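Local coordinates for nucleotidyl transferase AbiEii/AbiGii toxin family protein (Mycobacterium tuberculosis, PDB 6Y56) that probably transfers nucleotides as the toxin MenT4 of a toxin-antitoxin system, possibly acting on RNA targets such as tRNA acceptor stems, at residues 13-21 / 239-247; 54-64 / 181-192. One frame throughout, in Å; residues are numbered along the deposited sequence.

Interaction 1. Residues 13-21 / 239-247; sequences LGRAEAYDA and SIGVLTRPV
R15 swings CG anti to its carbonyl carbon (chi1 -52°) and kinks at chi3 (48°), which carries its guanidinium from the 13-21 turn to the end of helix 240-243. R245, with CG anti to its backbone N (chi1 168°) and a bend of its own at chi3, is laid back along R15, the two chains running past each other in opposite directions. R15 NH2 donates to G241 O in the carbonyl plane, though the modelled 2.5 Å is suspiciously short; NH1 adds a weak bond to V242 O at 3.3 Å. Arginine suits the place because its nitrogens span two neighbouring carbonyls. R245 CB covers the centre of one guanidinium face and A18 CB the rim of the other. R15 CG lies over the R245 guanidinium, 3.6 Å from its NH2. Of these two like charges, E17 OE2, in a salt bridge 3.5 Å from R15 NH2, probably offsets part of R15's and only distantly R245's. Alanine is small enough at A21 for its CB to meet L243 CD2 at 4.0 Å; separately, V242 CG1 abuts the backbone carbonyl E17 O. This is a long-range docking of the turn before helix 19-38, through an arginine, on backbone carbonyls of short helix 240-243.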
loop_
_atom_site.group_PDB
_atom_site.type_symbol
_atom_site.label_atom_id
_atom_site.label_comp_id
_atom_site.label_asym_id
_atom_site.label_seq_id
_atom_site.Cartn_x
_atom_site.Cartn_y
_atom_site.Cartn_z
ATOM N N LEU A 13 2.772 20.764 -5.745
ATOM C CA LEU A 13 4.040 21.405 -6.101
ATOM C C LEU A 13 3.927 22.263 -7.354
ATOM O O LEU A 13 4.889 22.402 -8.113
ATOM C CB LEU A 13 5.189 20.397 -6.220
ATOM C CG LEU A 13 5.806 19.912 -4.920
ATOM C CD1 LEU A 13 6.832 18.835 -5.227
ATOM C CD2 LEU A 13 6.452 21.063 -4.162
ATOM N N GLY A 14 2.756 22.848 -7.586
ATOM C CA GLY A 14 2.537 23.664 -8.760
ATOM C C GLY A 14 2.448 22.916 -10.071
ATOM O O GLY A 14 2.325 23.562 -11.117
ATOM N N ARG A 15 2.493 21.582 -10.056
ATOM C CA ARG A 15 2.421 20.785 -11.281
ATOM C C ARG A 15 0.961 20.601 -11.686
ATOM O O ARG A 15 0.196 19.920 -10.993
ATOM C CB ARG A 15 3.085 19.427 -11.071
ATOM C CG ARG A 15 4.497 19.482 -10.513
ATOM C CD ARG A 15 4.990 18.081 -10.168
ATOM N NE ARG A 15 4.733 17.147 -11.259
ATOM C CZ ARG A 15 4.389 15.870 -11.098
ATOM N NH1 ARG A 15 4.259 15.348 -9.885
ATOM N NH2 ARG A 15 4.171 15.113 -12.161
ATOM N N ALA A 16 0.582 21.178 -12.828
ATOM C CA ALA A 16 -0.804 21.083 -13.285
ATOM C C ALA A 16 -1.228 19.634 -13.480
ATOM O O ALA A 16 -2.372 19.267 -13.182
ATOM C CB ALA A 16 -0.981 21.869 -14.586
ATOM N N GLU A 17 -0.316 18.793 -13.964
ATOM C CA GLU A 17 -0.649 17.401 -14.237
ATOM C C GLU A 17 -0.895 16.606 -12.966
ATOM O O GLU A 17 -1.509 15.539 -13.035
ATOM C CB GLU A 17 0.466 16.736 -15.041
ATOM C CG GLU A 17 1.808 16.675 -14.330
ATOM C CD GLU A 17 2.757 17.783 -14.761
ATOM O OE1 GLU A 17 2.279 18.883 -15.135
ATOM O OE2 GLU A 17 3.986 17.549 -14.721
ATOM N N ALA A 18 -0.432 17.096 -11.820
ATOM C CA ALA A 18 -0.602 16.408 -10.543
ATOM C C ALA A 18 -1.731 16.983 -9.703
ATOM O O ALA A 18 -1.925 16.536 -8.562
ATOM C CB ALA A 18 0.698 16.434 -9.737
ATOM N N TYR A 19 -2.470 17.966 -10.218
ATOM C CA TYR A 19 -3.525 18.575 -9.417
ATOM C C TYR A 19 -4.561 17.543 -8.984
ATOM O O TYR A 19 -4.994 17.537 -7.822
ATOM C CB TYR A 19 -4.204 19.700 -10.204
ATOM C CG TYR A 19 -5.306 20.370 -9.429
ATOM C CD1 TYR A 19 -5.029 21.435 -8.594
ATOM C CD2 TYR A 19 -6.623 19.919 -9.510
ATOM C CE1 TYR A 19 -6.025 22.049 -7.867
ATOM C CE2 TYR A 19 -7.628 20.521 -8.783
ATOM C CZ TYR A 19 -7.321 21.590 -7.963
ATOM O OH TYR A 19 -8.310 22.211 -7.227
ATOM N N ASP A 20 -4.981 16.672 -9.908
ATOM C CA ASP A 20 -6.004 15.690 -9.570
ATOM C C ASP A 20 -5.494 14.705 -8.525
ATOM O O ASP A 20 -6.238 14.325 -7.612
ATOM C CB ASP A 20 -6.471 14.955 -10.828
ATOM C CG ASP A 20 -7.567 15.706 -11.585
ATOM O OD1 ASP A 20 -7.902 16.842 -11.210
ATOM O OD2 ASP A 20 -8.107 15.130 -12.551
ATOM N N ALA A 21 -4.234 14.273 -8.645
ATOM C CA ALA A 21 -3.659 13.399 -7.625
ATOM C C ALA A 21 -3.598 14.092 -6.270
ATOM O O ALA A 21 -3.833 13.463 -5.232
ATOM C CB ALA A 21 -2.263 12.944 -8.044
ATOM N N SER A 239 1.008 5.698 -14.637
ATOM C CA SER A 239 0.949 7.132 -14.343
ATOM C C SER A 239 1.909 7.553 -13.227
ATOM O O SER A 239 1.634 8.505 -12.493
ATOM C CB SER A 239 -0.481 7.590 -14.031
ATOM O OG SER A 239 -1.338 7.337 -15.130
ATOM N N ILE A 240 3.043 6.858 -13.084
ATOM C CA ILE A 240 3.998 7.231 -12.044
ATOM C C ILE A 240 4.434 8.686 -12.191
ATOM O O ILE A 240 4.649 9.379 -11.190
ATOM C CB ILE A 240 5.185 6.237 -11.993
ATOM C CG1 ILE A 240 6.162 6.587 -10.865
ATOM C CG2 ILE A 240 5.907 6.176 -13.334
ATOM C CD1 ILE A 240 5.597 6.339 -9.474
ATOM N N GLY A 241 4.539 9.182 -13.430
ATOM C CA GLY A 241 4.944 10.559 -13.661
ATOM C C GLY A 241 3.942 11.581 -13.181
ATOM O O GLY A 241 4.317 12.729 -12.925
ATOM N N VAL A 242 2.672 11.193 -13.060
ATOM C CA VAL A 242 1.687 12.063 -12.429
ATOM C C VAL A 242 1.939 12.145 -10.930
ATOM O O VAL A 242 1.817 13.210 -10.317
ATOM C CB VAL A 242 0.268 11.552 -12.747
ATOM C CG1 VAL A 242 -0.779 12.358 -12.005
ATOM C CG2 VAL A 242 0.013 11.577 -14.253
ATOM N N LEU A 243 2.332 11.031 -10.325
ATOM C CA LEU A 243 2.381 10.910 -8.877
ATOM C C LEU A 243 3.666 11.438 -8.263
ATOM O O LEU A 243 3.684 11.731 -7.064
ATOM C CB LEU A 243 2.209 9.438 -8.481
ATOM C CG LEU A 243 0.951 8.795 -9.078
ATOM C CD1 LEU A 243 0.912 7.316 -8.731
ATOM C CD2 LEU A 243 -0.320 9.495 -8.603
ATOM N N THR A 244 4.737 11.557 -9.044
ATOM C CA THR A 244 6.004 12.034 -8.510
ATOM C C THR A 244 6.828 12.610 -9.649
ATOM O O THR A 244 6.580 12.334 -10.822
ATOM C CB THR A 244 6.782 10.912 -7.808
ATOM O OG1 THR A 244 7.936 11.460 -7.160
ATOM C CG2 THR A 244 7.228 9.849 -8.804
ATOM N N ARG A 245 7.829 13.405 -9.272
ATOM C CA ARG A 245 8.759 14.000 -10.217
ATOM C C ARG A 245 10.066 14.118 -9.451
ATOM O O ARG A 245 10.048 14.569 -8.297
ATOM C CB ARG A 245 8.246 15.389 -10.595
ATOM C CG ARG A 245 9.228 16.259 -11.352
ATOM C CD ARG A 245 8.671 17.664 -11.565
ATOM N NE ARG A 245 8.704 18.465 -10.342
ATOM C CZ ARG A 245 8.324 19.739 -10.269
ATOM N NH1 ARG A 245 8.388 20.394 -9.118
ATOM N NH2 ARG A 245 7.867 20.358 -11.345
ATOM N N PRO A 246 11.205 13.712 -10.033
ATOM C CA PRO A 246 11.342 13.133 -11.367
ATOM C C PRO A 246 11.083 11.638 -11.349
ATOM O O PRO A 246 11.105 11.011 -10.290
ATOM C CB PRO A 246 12.817 13.374 -11.685
ATOM C CG PRO A 246 13.482 13.264 -10.369
ATOM C CD PRO A 246 12.507 13.827 -9.355
ATOM N N VAL A 247 10.817 11.079 -12.520
ATOM C CA VAL A 247 10.772 9.634 -12.694
ATOM C C VAL A 247 12.166 9.189 -13.110
ATOM O O VAL A 247 12.702 9.660 -14.118
ATOM C CB VAL A 247 9.721 9.230 -13.735
ATOM C CG1 VAL A 247 9.687 7.719 -13.898
ATOM C CG2 VAL A 247 8.353 9.742 -13.319
#

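Interaction 2. Residues 54-64 / 181-192; sequences LRKCRLGNVGR and RDLYDLNHFASR
D185 OD2 is gripped by two cations, R64 of the segment that follows helix 50-59 and K170 of helix 163-174. The contact joins helix 50-59, which links the first two strands of the nucleotidyltransferase fold, to helix 180-189 of the helical part of the chain. The short helical segments run nearly parallel (9°) but 12.8 Å apart, so long side chains must span the gap. R64 meets the carboxylate side-on: NH2 reaches OD2 at 2.9 Å, almost straight (171°), and NE reaches D185 OD1 at 2.9 Å, both on the syn sides, NE well out of the carboxylate plane and NH2 less so. Two bonds fix the guanidinium's rotation, and R181 CB covers the centre of one face, 3.8 Å from R64 CZ. With CG between backbone N and carbonyl carbon (chi1 61°) and the rest extended, the R64 chain runs along Y184; its CB makes a CH-pi contact over the ring face, 4.1 Å from the centroid. Arginine suits the place because its methylenes pack on the ring while its guanidinium pairs with the carboxylate. Two leucines supply the apolar part of the contact. Branching lets L54 touch two partners, CD1 lying 4.0 Å from F189 CZ and CD2 against D185 CB, while L59 CD1 sits over the centre of the H188 ring. Beyond, a water accepts from R58 NH1 and, weakly, from R192 NH2, although these arginines also have salt bridges to E138 and E163. The H188 ring is held by its own helix: NE2 donates in the ring plane to Y184 OH, 2.9 Å away.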
loop_
_atom_site.group_PDB
_atom_site.type_symbol
_atom_site.label_atom_id
_atom_site.label_comp_id
_atom_site.label_asym_id
_atom_site.label_seq_id
_atom_site.Cartn_x
_atom_site.Cartn_y
_atom_site.Cartn_z
ATOM N N LEU A 54 2.197 4.150 3.461
ATOM C CA LEU A 54 3.562 4.657 3.446
ATOM C C LEU A 54 3.574 6.160 3.210
ATOM O O LEU A 54 4.274 6.901 3.916
ATOM C CB LEU A 54 4.363 3.913 2.375
ATOM C CG LEU A 54 5.848 4.168 2.167
ATOM C CD1 LEU A 54 6.651 3.651 3.350
ATOM C CD2 LEU A 54 6.292 3.511 0.855
ATOM N N ARG A 55 2.766 6.633 2.258
ATOM C CA ARG A 55 2.638 8.065 2.008
ATOM C C ARG A 55 2.101 8.799 3.232
ATOM O O ARG A 55 2.676 9.801 3.670
ATOM C CB ARG A 55 1.714 8.298 0.814
ATOM C CG ARG A 55 1.129 9.695 0.773
ATOM C CD ARG A 55 2.154 10.763 0.435
ATOM N NE ARG A 55 1.499 12.067 0.457
ATOM C CZ ARG A 55 1.876 13.132 -0.245
ATOM N NH1 ARG A 55 2.953 13.089 -1.026
ATOM N NH2 ARG A 55 1.171 14.254 -0.149
ATOM N N LYS A 56 0.991 8.325 3.797
ATOM C CA LYS A 56 0.308 9.120 4.821
ATOM C C LYS A 56 1.093 9.165 6.122
ATOM O O LYS A 56 1.111 10.200 6.804
ATOM C CB LYS A 56 -1.079 8.550 5.132
ATOM C CG LYS A 56 -2.028 8.479 3.957
ATOM C CD LYS A 56 -2.226 9.834 3.310
ATOM C CE LYS A 56 -3.296 9.759 2.224
ATOM N NZ LYS A 56 -3.578 11.098 1.624
ATOM N N CYS A 57 1.711 8.054 6.505
ATOM C CA CYS A 57 2.143 7.868 7.877
ATOM C C CYS A 57 3.644 7.678 8.020
ATOM O O CYS A 57 4.138 7.654 9.154
ATOM C CB CYS A 57 1.403 6.664 8.481
ATOM S SG CYS A 57 -0.377 6.987 8.701
ATOM N N ARG A 58 4.383 7.558 6.920
ATOM C CA ARG A 58 5.827 7.424 7.023
ATOM C C ARG A 58 6.586 8.434 6.178
ATOM O O ARG A 58 7.588 8.979 6.650
ATOM C CB ARG A 58 6.234 6.001 6.645
ATOM C CG ARG A 58 5.624 4.947 7.575
ATOM C CD ARG A 58 6.317 3.613 7.445
ATOM N NE ARG A 58 5.599 2.546 8.132
ATOM C CZ ARG A 58 5.699 2.256 9.421
ATOM N NH1 ARG A 58 6.505 2.972 10.210
ATOM N NH2 ARG A 58 4.986 1.241 9.921
ATOM N N LEU A 59 6.144 8.708 4.953
ATOM C CA LEU A 59 6.904 9.568 4.050
ATOM C C LEU A 59 6.357 10.984 3.939
ATOM O O LEU A 59 7.145 11.933 3.857
ATOM C CB LEU A 59 6.977 8.947 2.647
ATOM C CG LEU A 59 7.597 7.552 2.562
ATOM C CD1 LEU A 59 7.628 7.093 1.112
ATOM C CD2 LEU A 59 9.007 7.507 3.152
ATOM N N GLY A 60 5.042 11.153 3.888
ATOM C CA GLY A 60 4.482 12.466 3.621
ATOM C C GLY A 60 5.010 13.016 2.311
ATOM O O GLY A 60 5.031 12.335 1.283
ATOM N N ASN A 61 5.428 14.282 2.349
ATOM C CA ASN A 61 5.893 15.041 1.155
ATOM C C ASN A 61 7.143 14.433 0.508
ATOM O O ASN A 61 7.410 14.777 -0.656
ATOM C CB ASN A 61 6.098 16.521 1.486
ATOM C CG ASN A 61 7.203 16.750 2.494
ATOM O OD1 ASN A 61 8.067 17.595 2.288
ATOM N ND2 ASN A 61 7.189 16.006 3.588
ATOM N N VAL A 62 7.900 13.596 1.219
ATOM C CA VAL A 62 9.122 13.001 0.595
ATOM C C VAL A 62 8.716 11.833 -0.315
ATOM O O VAL A 62 9.578 11.332 -1.044
ATOM C CB VAL A 62 10.181 12.583 1.632
ATOM C CG1 VAL A 62 10.596 13.744 2.521
ATOM C CG2 VAL A 62 9.728 11.400 2.469
ATOM N N GLY A 63 7.450 11.412 -0.258
ATOM C CA GLY A 63 6.979 10.327 -1.085
ATOM C C GLY A 63 5.984 10.782 -2.142
ATOM O O GLY A 63 5.481 11.905 -2.141
ATOM N N ARG A 64 5.678 9.851 -3.035
ATOM C CA ARG A 64 4.763 10.086 -4.137
ATOM C C ARG A 64 3.318 10.143 -3.642
ATOM O O ARG A 64 2.960 9.638 -2.572
ATOM C CB ARG A 64 4.858 8.931 -5.134
ATOM C CG ARG A 64 4.476 7.589 -4.510
ATOM C CD ARG A 64 4.463 6.464 -5.544
ATOM N NE ARG A 64 4.068 5.174 -4.973
ATOM C CZ ARG A 64 2.825 4.698 -4.974
ATOM N NH1 ARG A 64 1.836 5.395 -5.519
ATOM N NH2 ARG A 64 2.573 3.525 -4.420
ATOM N N ARG A 181 5.071 1.899 -9.519
ATOM C CA ARG A 181 4.752 2.424 -8.196
ATOM C C ARG A 181 5.391 1.572 -7.110
ATOM O O ARG A 181 5.865 2.100 -6.094
ATOM C CB ARG A 181 3.235 2.507 -7.996
ATOM C CG ARG A 181 2.516 3.441 -8.973
ATOM C CD ARG A 181 1.002 3.317 -8.831
ATOM N NE ARG A 181 0.278 4.124 -9.813
ATOM C CZ ARG A 181 -0.976 4.541 -9.657
ATOM N NH1 ARG A 181 -1.647 4.229 -8.558
ATOM N NH2 ARG A 181 -1.556 5.270 -10.605
ATOM N N ASP A 182 5.459 0.258 -7.330
ATOM C CA ASP A 182 6.128 -0.604 -6.363
ATOM C C ASP A 182 7.633 -0.366 -6.381
ATOM O O ASP A 182 8.278 -0.367 -5.329
ATOM C CB ASP A 182 5.861 -2.072 -6.671
ATOM C CG ASP A 182 4.456 -2.520 -6.312
ATOM O OD1 ASP A 182 3.729 -1.783 -5.617
ATOM O OD2 ASP A 182 4.075 -3.620 -6.765
ATOM N N LEU A 183 8.212 -0.177 -7.574
ATOM C CA LEU A 183 9.633 0.147 -7.663
ATOM C C LEU A 183 9.950 1.431 -6.904
ATOM O O LEU A 183 10.942 1.504 -6.168
ATOM C CB LEU A 183 10.025 0.289 -9.133
ATOM C CG LEU A 183 11.455 0.755 -9.431
ATOM C CD1 LEU A 183 12.470 -0.263 -8.916
ATOM C CD2 LEU A 183 11.622 0.982 -10.922
ATOM N N TYR A 184 9.123 2.465 -7.081
ATOM C CA TYR A 184 9.319 3.707 -6.344
ATOM C C TYR A 184 9.315 3.462 -4.835
ATOM O O TYR A 184 10.163 3.980 -4.098
ATOM C CB TYR A 184 8.232 4.723 -6.727
ATOM C CG TYR A 184 8.368 6.012 -5.965
ATOM C CD1 TYR A 184 7.809 6.164 -4.696
ATOM C CD2 TYR A 184 9.103 7.068 -6.490
ATOM C CE1 TYR A 184 7.955 7.330 -3.985
ATOM C CE2 TYR A 184 9.257 8.249 -5.780
ATOM C CZ TYR A 184 8.690 8.366 -4.527
ATOM O OH TYR A 184 8.855 9.540 -3.818
ATOM N N ASP A 185 8.326 2.708 -4.349
ATOM C CA ASP A 185 8.217 2.481 -2.910
ATOM C C ASP A 185 9.399 1.673 -2.390
ATOM O O ASP A 185 9.931 1.969 -1.318
ATOM C CB ASP A 185 6.889 1.796 -2.581
ATOM C CG ASP A 185 5.671 2.668 -2.877
ATOM O OD1 ASP A 185 5.799 3.907 -3.037
ATOM O OD2 ASP A 185 4.569 2.085 -2.960
ATOM N N LEU A 186 9.832 0.667 -3.152
ATOM C CA LEU A 186 10.995 -0.116 -2.746
ATOM C C LEU A 186 12.249 0.738 -2.722
ATOM O O LEU A 186 13.134 0.512 -1.888
ATOM C CB LEU A 186 11.182 -1.307 -3.685
ATOM C CG LEU A 186 10.181 -2.441 -3.450
ATOM C CD1 LEU A 186 10.271 -3.421 -4.599
ATOM C CD2 LEU A 186 10.454 -3.128 -2.130
ATOM N N ASN A 187 12.341 1.718 -3.631
ATOM C CA ASN A 187 13.467 2.643 -3.601
ATOM C C ASN A 187 13.503 3.435 -2.299
ATOM O O ASN A 187 14.590 3.730 -1.789
ATOM C CB ASN A 187 13.418 3.565 -4.821
ATOM C CG ASN A 187 14.613 4.491 -4.902
ATOM O OD1 ASN A 187 15.722 4.052 -5.190
ATOM N ND2 ASN A 187 14.391 5.774 -4.653
ATOM N N HIS A 188 12.333 3.782 -1.740
ATOM C CA HIS A 188 12.305 4.410 -0.423
ATOM C C HIS A 188 12.693 3.430 0.669
ATOM O O HIS A 188 13.468 3.782 1.562
ATOM C CB HIS A 188 10.929 5.010 -0.143
ATOM C CG HIS A 188 10.783 6.412 -0.627
ATOM N ND1 HIS A 188 11.373 7.485 0.007
ATOM C CD2 HIS A 188 10.118 6.917 -1.690
ATOM C CE1 HIS A 188 11.075 8.593 -0.650
ATOM N NE2 HIS A 188 10.313 8.276 -1.682
ATOM N N PHE A 189 12.167 2.199 0.633
ATOM C CA PHE A 189 12.562 1.233 1.657
ATOM C C PHE A 189 14.069 1.034 1.637
ATOM O O PHE A 189 14.699 0.881 2.690
ATOM C CB PHE A 189 11.855 -0.112 1.463
ATOM C CG PHE A 189 10.418 -0.129 1.894
ATOM C CD1 PHE A 189 10.059 0.045 3.216
ATOM C CD2 PHE A 189 9.423 -0.326 0.961
ATOM C CE1 PHE A 189 8.724 0.031 3.594
ATOM C CE2 PHE A 189 8.091 -0.355 1.331
ATOM C CZ PHE A 189 7.739 -0.171 2.646
ATOM N N ALA A 190 14.668 1.084 0.446
ATOM C CA ALA A 190 16.106 0.890 0.310
ATOM C C ALA A 190 16.915 2.006 0.949
ATOM O O ALA A 190 18.113 1.818 1.193
ATOM C CB ALA A 190 16.471 0.761 -1.166
ATOM N N SER A 191 16.302 3.157 1.206
ATOM C CA SER A 191 16.969 4.275 1.863
ATOM C C SER A 191 16.753 4.290 3.368
ATOM O O SER A 191 17.287 5.172 4.047
ATOM C CB SER A 191 16.488 5.604 1.271
ATOM O OG SER A 191 15.197 5.914 1.757
ATOM N N ARG A 192 15.987 3.348 3.904
ATOM C CA ARG A 192 15.639 3.299 5.315
ATOM C C ARG A 192 16.255 2.062 5.953
ATOM O O ARG A 192 16.794 1.186 5.271
ATOM C CB ARG A 192 14.113 3.301 5.480
ATOM C CG ARG A 192 13.469 4.593 4.963
ATOM C CD ARG A 192 11.956 4.476 4.777
ATOM N NE ARG A 192 11.268 4.213 6.033
ATOM C CZ ARG A 192 10.865 5.155 6.879
ATOM N NH1 ARG A 192 11.073 6.435 6.600
ATOM N NH2 ARG A 192 10.256 4.809 8.002
HETATM O O HOH W 1 7.921 5.574 10.047
HETATM O O HOH W 2 -0.879 4.269 -5.914
#

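Overall arrangement
The two contacts have centres about 15 Å apart and touch each other. In chain order, 13-21 comes first, then 54-64, 181-192 and 239-247, so interaction 2 is nested inside the loop closed by interaction 1. Helix 240-243 and the residue after it connect them: L243, which faces A21 through CD2, packs its CD1 3.4 Å from R181 NE, and T244 CB lies 3.8 Å from R64 CB. The short helix therefore meets both contacts. Interaction 2 joins helix 50-59, between strands 47-49 and 68-72 of the mixed sheet, to helix 180-189, while interaction 1 brings the N-terminal segment onto 239-247, placing distant parts of the sequence side by side.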